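Local atomic coordinates of Non-heme chloroperoxidase CPO-A1 (Streptomyces aureofaciens, PDB entry 1A8Q), a protein that may act as a chlorinating enzyme in 7-chlorotetracycline biosynthesis and can also brominate, as a cofactor-free peroxidase of the alpha/beta hydrolase superfamily. Residues T149-S152 against Q153-D157; D75-D78 against L79-L83; G192-C195 against V196-F199; G66-F69 against D70-A73. One frame throughout, in Å; residues are numbered along the deposited sequence.

Contact 1: residues T149-S152 against Q153-D157; sequences TERS and QFWKD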
loop_
_atom_site.group_PDB
_atom_site.type_symbol
_atom_site.label_atom_id
_atom_site.label_comp_id
_atom_site.label_asym_id
_atom_site.label_seq_id
_atom_site.Cartn_x
_atom_site.Cartn_y
_atom_site.Cartn_z
ATOM N N THR A 149 -0.813 -15.445 -18.046
ATOM C CA THR A 149 -1.690 -15.919 -19.115
ATOM C C THR A 149 -2.102 -14.776 -20.032
ATOM O O THR A 149 -1.902 -14.862 -21.255
ATOM C CB THR A 149 -2.947 -16.549 -18.514
ATOM O OG1 THR A 149 -2.536 -17.717 -17.769
ATOM C CG2 THR A 149 -3.951 -16.960 -19.577
ATOM N N GLU A 150 -2.615 -13.720 -19.434
ATOM C CA GLU A 150 -2.991 -12.532 -20.276
ATOM C C GLU A 150 -3.229 -11.413 -19.238
ATOM O O GLU A 150 -4.340 -11.316 -18.706
ATOM C CB GLU A 150 -4.212 -12.828 -21.108
ATOM C CG GLU A 150 -4.253 -11.930 -22.379
ATOM C CD GLU A 150 -4.462 -10.456 -22.002
ATOM O OE1 GLU A 150 -5.616 -10.087 -21.835
ATOM O OE2 GLU A 150 -3.458 -9.741 -21.850
ATOM N N ARG A 151 -2.196 -10.643 -18.974
ATOM C CA ARG A 151 -2.325 -9.620 -17.898
ATOM C C ARG A 151 -3.414 -8.592 -18.094
ATOM O O ARG A 151 -3.943 -8.106 -17.091
ATOM C CB ARG A 151 -0.934 -8.988 -17.739
ATOM C CG ARG A 151 -0.426 -8.105 -18.871
ATOM C CD ARG A 151 1.004 -7.573 -18.686
ATOM N NE ARG A 151 1.422 -6.822 -19.897
ATOM C CZ ARG A 151 1.477 -5.504 -20.047
ATOM N NH1 ARG A 151 1.203 -4.668 -19.047
ATOM N NH2 ARG A 151 1.837 -4.905 -21.195
ATOM N N SER A 152 -3.646 -8.166 -19.348
ATOM C CA SER A 152 -4.662 -7.093 -19.537
ATOM C C SER A 152 -6.038 -7.526 -19.097
ATOM O O SER A 152 -6.705 -6.846 -18.273
ATOM C CB SER A 152 -4.639 -6.671 -21.008
ATOM O OG SER A 152 -5.594 -5.609 -21.197
ATOM N N GLN A 153 -6.520 -8.690 -19.566
ATOM C CA GLN A 153 -7.797 -9.225 -19.137
ATOM C C GLN A 153 -7.736 -9.522 -17.625
ATOM O O GLN A 153 -8.738 -9.328 -16.958
ATOM C CB GLN A 153 -8.118 -10.583 -19.820
ATOM C CG GLN A 153 -9.527 -11.081 -19.531
ATOM C CD GLN A 153 -10.610 -10.109 -19.942
ATOM O OE1 GLN A 153 -10.549 -9.505 -21.023
ATOM N NE2 GLN A 153 -11.648 -9.926 -19.120
ATOM N N PHE A 154 -6.578 -9.986 -17.166
ATOM C CA PHE A 154 -6.475 -10.329 -15.726
ATOM C C PHE A 154 -6.738 -9.117 -14.842
ATOM O O PHE A 154 -7.366 -9.244 -13.765
ATOM C CB PHE A 154 -5.098 -10.921 -15.419
ATOM C CG PHE A 154 -4.960 -11.308 -13.944
ATOM C CD1 PHE A 154 -5.690 -12.354 -13.451
ATOM C CD2 PHE A 154 -4.040 -10.607 -13.171
ATOM C CE1 PHE A 154 -5.515 -12.729 -12.092
ATOM C CE2 PHE A 154 -3.866 -10.988 -11.828
ATOM C CZ PHE A 154 -4.606 -12.041 -11.353
ATOM N N TRP A 155 -6.280 -7.935 -15.252
ATOM C CA TRP A 155 -6.562 -6.740 -14.396
ATOM C C TRP A 155 -8.038 -6.435 -14.427
ATOM O O TRP A 155 -8.607 -5.981 -13.409
ATOM C CB TRP A 155 -5.701 -5.570 -14.876
ATOM C CG TRP A 155 -4.237 -5.859 -14.825
ATOM C CD1 TRP A 155 -3.321 -5.511 -15.783
ATOM C CD2 TRP A 155 -3.482 -6.430 -13.739
ATOM N NE1 TRP A 155 -2.081 -5.924 -15.401
ATOM C CE2 TRP A 155 -2.149 -6.479 -14.145
ATOM C CE3 TRP A 155 -3.851 -6.911 -12.466
ATOM C CZ2 TRP A 155 -1.125 -6.979 -13.330
ATOM C CZ3 TRP A 155 -2.824 -7.394 -11.645
ATOM C CH2 TRP A 155 -1.499 -7.434 -12.099
ATOM N N LYS A 156 -8.702 -6.553 -15.595
ATOM C CA LYS A 156 -10.143 -6.319 -15.646
ATOM C C LYS A 156 -10.883 -7.289 -14.725
ATOM O O LYS A 156 -11.786 -6.856 -13.972
ATOM C CB LYS A 156 -10.662 -6.506 -17.079
ATOM C CG LYS A 156 -9.902 -5.510 -17.987
ATOM C CD LYS A 156 -10.080 -5.709 -19.466
ATOM C CE LYS A 156 -11.439 -6.187 -19.914
ATOM N NZ LYS A 156 -12.479 -5.123 -19.701
ATOM N N ASP A 157 -10.472 -8.572 -14.722
ATOM C CA ASP A 157 -11.161 -9.524 -13.859
ATOM C C ASP A 157 -10.844 -9.300 -12.373
ATOM O O ASP A 157 -11.741 -9.466 -11.536
ATOM C CB ASP A 157 -10.726 -10.949 -14.233
ATOM C CG ASP A 157 -11.162 -11.355 -15.639
ATOM O OD1 ASP A 157 -12.075 -10.783 -16.220
ATOM O OD2 ASP A 157 -10.567 -12.316 -16.158
HETATM O O HOH W 1 0.437 -5.030 -16.425
#
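Glu150 bends its side chain forward along helix 137-162 to meet the backbone N of Gln153. The helix belongs to the insertion between strands 112-118 and 215-220, where alpha/beta hydrolases carry their cap. The polar work centres on the Glu150 carboxylate. OE1 accepts from Gln153 N at 2.8 Å and OE2 from Ser152 N at 3.0 Å, and each donor lies well above the carboxylate plane. With both oxygens gripped by backbone amides of the same turn, the group has little freedom to rotate. The bend at chi2 (-67°) folds the carboxylate down onto those amides. One turn on, Gln153 NE2 reaches Asp157 OD1 at 3.1 Å, a surface bond made in the amide plane of the glutamine.

Backbone bonds continue the helix beneath: Phe154 N to Glu150 O, Trp155 N to Arg151 O, and a weak one from Lys156 N to Ser152 O.

Aromatic packing occupies the buried side. The Trp155 indole covers Arg151 O with one face, CD1 lying 3.0 Å from that oxygen, and its other neighbours include Trp28, which meets it edge-to-face, and Trp181 of helix 174-184. Ser152 OG is hydrogen-bonded to Trp181 NE1, a second tie to that helix. The side chain of Trp155 is about 11 Å from those of the catalytic residues Ser94 and His252.

Water completes the set. From CG to NE the Arg151 chain runs extended away from the indole, and a single water bridges the gap, accepting from Arg151 NH1 at 2.8 Å, in the guanidinium plane, and from Trp155 NE1 at 2.9 Å.

Contact 2: residues D75-D78 against L79-L83; sequences DLND and LLTDL
Thr81 holds OG1 anti to its carbonyl carbon (chi1 -60°), a rotation that swings the hydroxyl back along the helix to Asn77. OG1 donates to Asn77 O at 2.8 Å, and Thr81 N donates to the same oxygen at 2.9 Å. The two donors arrive from opposite faces of the carbonyl plane, so a single residue supplies both donors to one carbonyl oxygen, a common way for helical threonines to satisfy their hydroxyl. With CG opposite its backbone N (chi1 178°), the Asn77 amide is brought near, ND2 3.5 Å from Thr81 OG1.

Regular i to i+4 bonds run on each side of this pair, from Leu79 N to Asp75 O, Leu80 N to Leu76 O and Asp82 N to Asp78 O. On the apolar side, Leu76 CD1 meets Leu80 CG loosely at 4.4 Å, one turn apart.

This is the later part of helix 69-82. Leu76 and Leu80 face helix 96-107, touching Glu99 and Tyr103 respectively, and Asn77 also packs on Tyr103. Leu79 rests on Tyr13 of strand 10-16 and Cys3 of strand 2-4. Asp75 and Asp78 share a salt-bridge partner in Arg6, just beyond strand 2-4, joining the helix to that edge of the sheet.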
loop_
_atom_site.group_PDB
_atom_site.type_symbol
_atom_site.label_atom_id
_atom_site.label_comp_id
_atom_site.label_asym_id
_atom_site.label_seq_id
_atom_site.Cartn_x
_atom_site.Cartn_y
_atom_site.Cartn_z
ATOM N N ASP A 75 14.754 1.965 -1.504
ATOM C CA ASP A 75 14.342 3.002 -2.462
ATOM C C ASP A 75 13.556 4.086 -1.721
ATOM O O ASP A 75 13.838 5.263 -1.978
ATOM C CB ASP A 75 13.472 2.404 -3.566
ATOM C CG ASP A 75 14.247 1.525 -4.546
ATOM O OD1 ASP A 75 15.475 1.451 -4.552
ATOM O OD2 ASP A 75 13.533 0.900 -5.376
ATOM N N LEU A 76 12.685 3.722 -0.801
ATOM C CA LEU A 76 11.950 4.708 0.006
ATOM C C LEU A 76 12.936 5.518 0.839
ATOM O O LEU A 76 12.868 6.757 0.886
ATOM C CB LEU A 76 10.887 3.992 0.850
ATOM C CG LEU A 76 10.130 4.878 1.860
ATOM C CD1 LEU A 76 9.301 5.893 1.074
ATOM C CD2 LEU A 76 9.234 4.043 2.757
ATOM N N ASN A 77 13.949 4.848 1.420
ATOM C CA ASN A 77 14.975 5.582 2.173
ATOM C C ASN A 77 15.692 6.607 1.318
ATOM O O ASN A 77 15.985 7.731 1.754
ATOM C CB ASN A 77 15.980 4.613 2.816
ATOM C CG ASN A 77 17.083 5.355 3.559
ATOM O OD1 ASN A 77 18.268 5.304 3.223
ATOM N ND2 ASN A 77 16.683 6.086 4.565
ATOM N N ASP A 78 16.000 6.251 0.062
ATOM C CA ASP A 78 16.692 7.195 -0.827
ATOM C C ASP A 78 15.817 8.419 -1.098
ATOM O O ASP A 78 16.360 9.521 -1.132
ATOM C CB ASP A 78 17.099 6.550 -2.161
ATOM C CG ASP A 78 18.286 5.605 -2.040
ATOM O OD1 ASP A 78 19.028 5.667 -1.026
ATOM O OD2 ASP A 78 18.462 4.788 -2.955
ATOM N N LEU A 79 14.512 8.243 -1.246
ATOM C CA LEU A 79 13.611 9.363 -1.523
ATOM C C LEU A 79 13.514 10.276 -0.302
ATOM O O LEU A 79 13.630 11.492 -0.414
ATOM C CB LEU A 79 12.221 8.804 -1.873
ATOM C CG LEU A 79 11.123 9.856 -2.098
ATOM C CD1 LEU A 79 11.324 10.586 -3.405
ATOM C CD2 LEU A 79 9.759 9.166 -2.072
ATOM N N LEU A 80 13.378 9.689 0.886
ATOM C CA LEU A 80 13.277 10.503 2.110
ATOM C C LEU A 80 14.584 11.219 2.401
ATOM O O LEU A 80 14.578 12.365 2.851
ATOM C CB LEU A 80 12.918 9.612 3.298
ATOM C CG LEU A 80 11.567 8.892 3.266
ATOM C CD1 LEU A 80 11.335 8.192 4.611
ATOM C CD2 LEU A 80 10.380 9.775 2.950
ATOM N N THR A 81 15.712 10.581 2.102
ATOM C CA THR A 81 17.011 11.202 2.318
ATOM C C THR A 81 17.323 12.294 1.307
ATOM O O THR A 81 17.821 13.371 1.673
ATOM C CB THR A 81 18.121 10.116 2.245
ATOM O OG1 THR A 81 17.828 9.156 3.283
ATOM C CG2 THR A 81 19.480 10.753 2.467
ATOM N N ASP A 82 17.022 12.052 0.029
ATOM C CA ASP A 82 17.270 13.042 -1.021
ATOM C C ASP A 82 16.498 14.329 -0.742
ATOM O O ASP A 82 16.996 15.432 -0.987
ATOM C CB ASP A 82 16.806 12.492 -2.375
ATOM C CG ASP A 82 16.993 13.400 -3.572
ATOM O OD1 ASP A 82 18.010 14.125 -3.659
ATOM O OD2 ASP A 82 16.178 13.356 -4.518
ATOM N N LEU A 83 15.253 14.228 -0.328
ATOM C CA LEU A 83 14.408 15.377 -0.008
ATOM C C LEU A 83 14.602 15.882 1.418
ATOM O O LEU A 83 13.990 16.877 1.800
ATOM C CB LEU A 83 12.934 14.994 -0.225
ATOM C CG LEU A 83 12.589 14.697 -1.700
ATOM C CD1 LEU A 83 11.111 14.355 -1.831
ATOM C CD2 LEU A 83 12.961 15.855 -2.604
#

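Contact 3: residues G192-C195 against V196-F199; sequences GVRC and VDAF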
loop_
_atom_site.group_PDB
_atom_site.type_symbol
_atom_site.label_atom_id
_atom_site.label_comp_id
_atom_site.label_asym_id
_atom_site.label_seq_id
_atom_site.Cartn_x
_atom_site.Cartn_y
_atom_site.Cartn_z
ATOM N N GLY A 192 4.723 -7.595 -11.758
ATOM C CA GLY A 192 3.411 -8.192 -11.577
ATOM C C GLY A 192 3.517 -9.525 -10.829
ATOM O O GLY A 192 2.923 -9.730 -9.757
ATOM N N VAL A 193 4.345 -10.420 -11.359
ATOM C CA VAL A 193 4.490 -11.742 -10.707
ATOM C C VAL A 193 5.404 -11.768 -9.508
ATOM O O VAL A 193 5.034 -12.365 -8.471
ATOM C CB VAL A 193 5.031 -12.769 -11.752
ATOM C CG1 VAL A 193 4.070 -12.858 -12.938
ATOM C CG2 VAL A 193 6.423 -12.446 -12.209
ATOM N N ARG A 194 6.541 -11.077 -9.452
ATOM C CA ARG A 194 7.457 -11.176 -8.333
ATOM C C ARG A 194 6.869 -10.504 -7.086
ATOM O O ARG A 194 7.191 -10.939 -5.966
ATOM C CB ARG A 194 8.793 -10.469 -8.590
ATOM C CG ARG A 194 9.674 -11.145 -9.633
ATOM C CD ARG A 194 10.520 -12.236 -8.936
ATOM N NE ARG A 194 9.648 -13.368 -8.635
ATOM C CZ ARG A 194 9.292 -14.273 -9.545
ATOM N NH1 ARG A 194 9.757 -14.131 -10.783
ATOM N NH2 ARG A 194 8.496 -15.308 -9.250
ATOM N N CYS A 195 6.053 -9.453 -7.315
ATOM C CA CYS A 195 5.451 -8.859 -6.099
ATOM C C CYS A 195 4.519 -9.851 -5.425
ATOM O O CYS A 195 4.396 -9.760 -4.170
ATOM C CB CYS A 195 4.611 -7.626 -6.494
ATOM S SG CYS A 195 5.705 -6.189 -6.755
ATOM N N VAL A 196 3.836 -10.740 -6.123
ATOM C CA VAL A 196 2.975 -11.729 -5.490
ATOM C C VAL A 196 3.783 -12.612 -4.535
ATOM O O VAL A 196 3.371 -12.844 -3.386
ATOM C CB VAL A 196 2.270 -12.622 -6.523
ATOM C CG1 VAL A 196 1.349 -13.623 -5.826
ATOM C CG2 VAL A 196 1.440 -11.702 -7.435
ATOM N N ASP A 197 4.907 -13.122 -5.005
ATOM C CA ASP A 197 5.791 -13.939 -4.166
ATOM C C ASP A 197 6.202 -13.125 -2.934
ATOM O O ASP A 197 6.269 -13.663 -1.825
ATOM C CB ASP A 197 7.064 -14.377 -4.881
ATOM C CG ASP A 197 6.836 -15.504 -5.875
ATOM O OD1 ASP A 197 5.842 -16.215 -5.789
ATOM O OD2 ASP A 197 7.681 -15.683 -6.780
ATOM N N ALA A 198 6.561 -11.857 -3.163
ATOM C CA ALA A 198 6.985 -11.082 -2.002
ATOM C C ALA A 198 5.811 -10.851 -1.056
ATOM O O ALA A 198 6.050 -10.975 0.160
ATOM C CB ALA A 198 7.578 -9.744 -2.436
ATOM N N PHE A 199 4.649 -10.395 -1.540
ATOM C CA PHE A 199 3.627 -10.023 -0.538
ATOM C C PHE A 199 2.919 -11.214 0.068
ATOM O O PHE A 199 2.395 -11.087 1.184
ATOM C CB PHE A 199 2.641 -9.009 -1.110
ATOM C CG PHE A 199 1.652 -9.396 -2.159
ATOM C CD1 PHE A 199 0.662 -10.332 -1.977
ATOM C CD2 PHE A 199 1.640 -8.658 -3.357
ATOM C CE1 PHE A 199 -0.304 -10.597 -2.931
ATOM C CE2 PHE A 199 0.703 -8.949 -4.324
ATOM C CZ PHE A 199 -0.277 -9.882 -4.138
#
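Cys195 and Phe199 form the tightly packed part of this helical turn, while Arg194 and Asp197 make up its more open flank. On the buried side the Phe199 ring is drawn close by an unusual first torsion for a helix: with chi1 at 70°, CG sits between the backbone N and the carbonyl carbon, and CD2 comes within 3.1 Å of Cys195 O. The same oxygen takes a short, nearly straight bond from Phe199 N at 2.7 Å, so it is held by the amide and crowded by the ring of a single residue. Val196 fills the next place, its CG2 branch standing 3.4 Å from Gly192 O, which accepts a hydrogen bond from Trp28 NE1. Cys195 CB lies 4.4 Å from Phe199 CD2, a more relaxed apolar contact.

The partly exposed flank is polar. Arg194 and Asp197 run side by side, and the guanidinium meets the carboxylate through one nitrogen: NH2 to OD2, 2.6 Å with an almost linear N-H (175°). OD2 lies in the guanidinium plane, and the two flat groups are turned only 27° from each other. Each end has a second partner, NH1 of Arg194 in Glu190 and OD1 of Asp197 in Lys144, which makes a chain of alternating charges that probably keeps all four ionised.

Helix 189-201 thus sits between two others. Val193 and Val196 pack on helix 137-162, Cys195 and Ala198 on helix 69-82, and Phe199 meets Trp28 edge-to-face, its side chain about 6 Å from that of catalytic Ser94.

Contact 4: residues G66-F69 against D70-A73; sequences GYDF and DTFA
Asp68 and Thr71 meet through a pair of bonds at the start of helix 69-82, where Asp68 is the N-cap. Its OD1 accepts from Thr71 N at 2.9 Å, the donor standing above the carboxylate plane, and OD2 accepts from Thr71 OG1 at 2.9 Å on the syn side. With chi1 at 61°, CG lies between the Asp68 backbone N and carbonyl carbon, a placement that turns the carboxylate onto the first turn. The Asp68 carbonyl starts the helical pattern by taking Phe72 N at 3.0 Å, and it also lies over one face of the Phe72 ring, 3.3 Å from CG.

That ring is fixed from several sides. Its edge points into the face of Phe69 in a T-shaped pair, centroids 5.7 Å apart and planes at 89°. Phe72 CZ touches Tyr67 CA at 3.6 Å. Before the cap, an inverse gamma turn centred on Tyr67 leads the chain into place, and Gly66 O comes to 3.2 Å from Thr71 CB.

Farther out, Arg54 makes a cation-pi contact with Phe72, Phe204 meets Phe69 edge-to-face, and Arg102 of helix 96-107 pairs with Asp70.

A carboxylate spread over two donors at the positive end of a helix would be stabilised as an anion, so Asp68 is probably ionised, and the amide of Thr71, in the first turn, gains a side-chain acceptor.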
loop_
_atom_site.group_PDB
_atom_site.type_symbol
_atom_site.label_atom_id
_atom_site.label_comp_id
_atom_site.label_asym_id
_atom_site.label_seq_id
_atom_site.Cartn_x
_atom_site.Cartn_y
_atom_site.Cartn_z
ATOM N N GLY A 66 15.088 -6.631 -8.214
ATOM C CA GLY A 66 14.820 -5.848 -7.003
ATOM C C GLY A 66 13.377 -5.807 -6.584
ATOM O O GLY A 66 13.021 -4.882 -5.808
ATOM N N TYR A 67 12.538 -6.759 -6.963
ATOM C CA TYR A 67 11.140 -6.779 -6.515
ATOM C C TYR A 67 11.055 -7.550 -5.182
ATOM O O TYR A 67 10.515 -8.657 -5.118
ATOM C CB TYR A 67 10.269 -7.427 -7.589
ATOM C CG TYR A 67 10.170 -6.551 -8.838
ATOM C CD1 TYR A 67 9.471 -5.342 -8.808
ATOM C CD2 TYR A 67 10.746 -6.960 -10.029
ATOM C CE1 TYR A 67 9.406 -4.527 -9.925
ATOM C CE2 TYR A 67 10.651 -6.177 -11.179
ATOM C CZ TYR A 67 9.996 -4.972 -11.119
ATOM O OH TYR A 67 9.879 -4.188 -12.252
ATOM N N ASP A 68 11.624 -6.922 -4.140
ATOM C CA ASP A 68 11.634 -7.529 -2.802
ATOM C C ASP A 68 11.525 -6.377 -1.797
ATOM O O ASP A 68 11.928 -5.248 -2.101
ATOM C CB ASP A 68 12.925 -8.307 -2.567
ATOM C CG ASP A 68 14.163 -7.455 -2.635
ATOM O OD1 ASP A 68 14.561 -6.902 -1.602
ATOM O OD2 ASP A 68 14.773 -7.283 -3.707
ATOM N N PHE A 69 11.068 -6.691 -0.587
ATOM C CA PHE A 69 10.836 -5.582 0.361
ATOM C C PHE A 69 12.060 -4.845 0.813
ATOM O O PHE A 69 11.949 -3.676 1.210
ATOM C CB PHE A 69 9.984 -6.089 1.553
ATOM C CG PHE A 69 8.559 -6.310 1.097
ATOM C CD1 PHE A 69 7.763 -5.213 0.889
ATOM C CD2 PHE A 69 8.058 -7.581 0.881
ATOM C CE1 PHE A 69 6.443 -5.392 0.484
ATOM C CE2 PHE A 69 6.732 -7.745 0.495
ATOM C CZ PHE A 69 5.922 -6.648 0.258
ATOM N N ASP A 70 13.236 -5.500 0.949
ATOM C CA ASP A 70 14.434 -4.761 1.329
ATOM C C ASP A 70 14.774 -3.691 0.276
ATOM O O ASP A 70 15.089 -2.559 0.601
ATOM C CB ASP A 70 15.605 -5.754 1.408
ATOM C CG ASP A 70 15.546 -6.604 2.666
ATOM O OD1 ASP A 70 14.855 -6.303 3.650
ATOM O OD2 ASP A 70 16.282 -7.631 2.660
ATOM N N THR A 71 14.660 -4.052 -1.015
ATOM C CA THR A 71 14.940 -3.049 -2.052
ATOM C C THR A 71 13.872 -1.955 -2.035
ATOM O O THR A 71 14.255 -0.790 -2.155
ATOM C CB THR A 71 14.917 -3.725 -3.439
ATOM O OG1 THR A 71 15.994 -4.709 -3.451
ATOM C CG2 THR A 71 15.200 -2.729 -4.542
ATOM N N PHE A 72 12.603 -2.328 -1.934
ATOM C CA PHE A 72 11.556 -1.268 -1.876
ATOM C C PHE A 72 11.795 -0.310 -0.708
ATOM O O PHE A 72 11.658 0.903 -0.862
ATOM C CB PHE A 72 10.163 -1.878 -1.687
ATOM C CG PHE A 72 9.747 -2.821 -2.802
ATOM C CD1 PHE A 72 10.206 -2.643 -4.096
ATOM C CD2 PHE A 72 8.894 -3.881 -2.504
ATOM C CE1 PHE A 72 9.804 -3.553 -5.085
ATOM C CE2 PHE A 72 8.481 -4.760 -3.491
ATOM C CZ PHE A 72 8.940 -4.565 -4.793
ATOM N N ALA A 73 12.152 -0.879 0.461
ATOM C CA ALA A 73 12.412 0.004 1.617
ATOM C C ALA A 73 13.612 0.888 1.419
ATOM O O ALA A 73 13.671 2.039 1.867
ATOM C CB ALA A 73 12.632 -0.905 2.853
#

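From the N terminus the four contacts come in series, in the order 4, 2, 1, 3. Each lies within one or two turns of a continuous segment, so none closes a long loop, and none nests in or crosses another. Contact 4 leads the chain out of the loop after strand 48-52 into helix 69-82, which contact 2 carries on toward the sheet edge formed by strand 2-4. Contact 1 then lies on helix 137-162 and contact 3 on helix 189-201. Contacts 3 and 4 touch, Arg194 CB meeting Tyr67 CB at 3.5 Å, so that helix 189-201 packs on the start of helix 69-82 and the loop before it, whereas contact 1 approaches contact 3 only to about 5 Å between nearest atoms.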